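Local coordinates for protein alpha-11 giardin (Giardia intestinalis, PDB 2II2) that belongs to the annexin family, binds calcium and probably phospholipid, and is thought to act in parasite attachment and in cytoskeletal organisation, at residues 80-85 with 117-122. Sequence-based numbering, arbitrary orientation.
Sequences RVNVIK and KEKTGN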
loop_
_atom_site.group_PDB
_atom_site.type_symbol
_atom_site.label_atom_id
_atom_site.label_comp_id
_atom_site.label_asym_id
_atom_site.label_seq_id
_atom_site.Cartn_x
_atom_site.Cartn_y
_atom_site.Cartn_z
ATOM N N ARG A 80 -1.398 -1.992 9.261
ATOM C CA ARG A 80 -1.438 -3.118 8.324
ATOM C C ARG A 80 -2.415 -4.192 8.779
ATOM O O ARG A 80 -3.171 -4.729 7.948
ATOM C CB ARG A 80 -0.049 -3.723 8.167
ATOM C CG ARG A 80 0.946 -2.838 7.409
ATOM C CD ARG A 80 2.226 -3.595 7.190
ATOM N NE ARG A 80 3.324 -2.680 6.876
ATOM C CZ ARG A 80 4.015 -2.661 5.735
ATOM N NH1 ARG A 80 3.763 -3.506 4.737
ATOM N NH2 ARG A 80 4.981 -1.772 5.600
ATOM N N VAL A 81 -2.399 -4.536 10.072
ATOM C CA VAL A 81 -3.355 -5.524 10.574
ATOM C C VAL A 81 -4.793 -5.054 10.309
ATOM O O VAL A 81 -5.637 -5.825 9.814
ATOM C CB VAL A 81 -3.134 -5.776 12.080
ATOM C CG1 VAL A 81 -4.293 -6.586 12.683
ATOM C CG2 VAL A 81 -1.805 -6.481 12.322
ATOM N N ASN A 82 -5.066 -3.792 10.611
ATOM C CA ASN A 82 -6.418 -3.260 10.396
ATOM C C ASN A 82 -6.832 -3.315 8.927
ATOM O O ASN A 82 -7.960 -3.673 8.602
ATOM C CB ASN A 82 -6.566 -1.859 10.999
ATOM C CG ASN A 82 -6.377 -1.878 12.501
ATOM O OD1 ASN A 82 -6.500 -2.927 13.135
ATOM N ND2 ASN A 82 -6.043 -0.743 13.063
ATOM N N VAL A 83 -5.913 -2.991 8.037
ATOM C CA VAL A 83 -6.186 -3.020 6.604
ATOM C C VAL A 83 -6.518 -4.452 6.158
ATOM O O VAL A 83 -7.462 -4.655 5.395
ATOM C CB VAL A 83 -4.975 -2.463 5.812
ATOM C CG1 VAL A 83 -5.112 -2.783 4.318
ATOM C CG2 VAL A 83 -4.842 -0.952 6.031
ATOM N N ILE A 84 -5.741 -5.454 6.591
ATOM C CA ILE A 84 -6.036 -6.850 6.199
ATOM C C ILE A 84 -7.400 -7.273 6.696
ATOM O O ILE A 84 -8.188 -7.855 5.950
ATOM C CB ILE A 84 -4.988 -7.870 6.721
ATOM C CG1 ILE A 84 -3.628 -7.604 6.084
ATOM C CG2 ILE A 84 -5.431 -9.321 6.445
ATOM C CD1 ILE A 84 -3.598 -7.795 4.590
ATOM N N LYS A 85 -7.687 -7.004 7.968
ATOM C CA LYS A 85 -9.002 -7.391 8.493
ATOM C C LYS A 85 -10.160 -6.763 7.698
ATOM O O LYS A 85 -11.119 -7.452 7.358
ATOM C CB LYS A 85 -9.110 -7.095 9.991
ATOM C CG LYS A 85 -8.342 -8.086 10.877
ATOM C CD LYS A 85 -8.762 -9.545 10.643
ATOM C CE LYS A 85 -10.108 -9.856 11.290
ATOM N NZ LYS A 85 -10.379 -11.327 11.324
ATOM N N LYS A 117 -1.697 -12.436 14.546
ATOM C CA LYS A 117 -2.007 -13.557 15.446
ATOM C C LYS A 117 -2.391 -13.051 16.840
ATOM O O LYS A 117 -3.346 -13.538 17.425
ATOM C CB LYS A 117 -0.806 -14.518 15.529
ATOM C CG LYS A 117 -0.930 -15.689 16.521
ATOM C CD LYS A 117 -2.161 -16.534 16.306
ATOM C CE LYS A 117 -2.088 -17.817 17.149
ATOM N NZ LYS A 117 -1.309 -18.912 16.504
ATOM N N GLU A 118 -1.656 -12.070 17.355
ATOM C CA GLU A 118 -1.962 -11.512 18.679
ATOM C C GLU A 118 -3.339 -10.845 18.666
ATOM O O GLU A 118 -4.103 -10.970 19.625
ATOM C CB GLU A 118 -0.873 -10.532 19.125
ATOM C CG GLU A 118 -1.112 -9.856 20.483
ATOM C CD GLU A 118 -1.084 -10.823 21.664
ATOM O OE1 GLU A 118 -0.353 -11.840 21.606
ATOM O OE2 GLU A 118 -1.793 -10.554 22.666
ATOM N N LYS A 119 -3.675 -10.156 17.574
ATOM C CA LYS A 119 -4.926 -9.401 17.516
ATOM C C LYS A 119 -6.150 -10.295 17.296
ATOM O O LYS A 119 -7.193 -10.126 17.944
ATOM C CB LYS A 119 -4.864 -8.330 16.419
ATOM C CG LYS A 119 -6.186 -7.597 16.206
ATOM C CD LYS A 119 -5.983 -6.107 15.977
ATOM C CE LYS A 119 -7.302 -5.336 16.025
ATOM N NZ LYS A 119 -8.066 -5.529 17.300
ATOM N N THR A 120 -6.025 -11.227 16.365
ATOM C CA THR A 120 -7.158 -12.012 15.887
ATOM C C THR A 120 -7.247 -13.395 16.508
ATOM O O THR A 120 -8.301 -14.023 16.442
ATOM C CB THR A 120 -7.126 -12.219 14.341
ATOM O OG1 THR A 120 -6.107 -13.169 14.005
ATOM C CG2 THR A 120 -6.893 -10.902 13.612
ATOM N N GLY A 121 -6.136 -13.868 17.079
ATOM C CA GLY A 121 -6.043 -15.243 17.572
ATOM C C GLY A 121 -5.821 -16.287 16.492
ATOM O O GLY A 121 -5.706 -17.482 16.792
ATOM N N ASN A 122 -5.793 -15.850 15.226
ATOM C CA ASN A 122 -5.549 -16.729 14.090
ATOM C C ASN A 122 -4.246 -16.383 13.398
ATOM O O ASN A 122 -3.882 -15.212 13.320
ATOM C CB ASN A 122 -6.667 -16.593 13.063
ATOM C CG ASN A 122 -8.009 -17.039 13.596
ATOM O OD1 ASN A 122 -8.153 -17.366 14.779
ATOM N ND2 ASN A 122 -9.003 -17.027 12.737
#
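Helix 76-89 and the C-terminal end of helix 106-120 meet across CA-to-CA separations of 8.1 Å between Val-81 and Lys-119 and 8.9 Å between Lys-85 and Thr-120. This is helix-to-helix packing in the all-helical annexin fold, near the molecular surface, and it buries 173 Å² in total. No hydrogen bond crosses it; the contact is van der Waals, mostly between methyls and lysine methylenes. Val-81, the buried member, has CG1 anti to its backbone N (chi1 169°), and that methyl lies 3.7 Å from Lys-119 CD; the two side chains meet at a slant, the lysine running its methylenes past the valine. The other surroundings of Val-81 include Leu-112 and Ala-115, placing it where the interface turns inward. Lys-119 continues across Asn-82 at about a right angle, bringing CE to 3.8 Å from Asn-82 OD1. The amide oxygen of the Asn-82 side chain thus faces a methylene, not the ammonium. Asn-82 lies about 10 Å, side chain to side chain, from Glu-66, a calcium ligand in another structure of this protein.

One turn further along helix 76-89, Lys-85 folds over Thr-120: bends at chi2 and chi3 curl its chain around the methyl, and CD comes within 3.8 Å of Thr-120 CG2. Tyr-116 touches Lys-85 as well. The methyl and hydroxyl of Thr-120 divide the work, since OG1 serves its own chain, hydrogen-bonding to Tyr-116 O one turn back. Helix 106-120 ends here: Gly-121 takes positive phi (78°) within an ST turn that starts at Thr-120, where Asn-122 N donates to Thr-120 OG1 at 3.0 Å with an N-H...O angle of 158°.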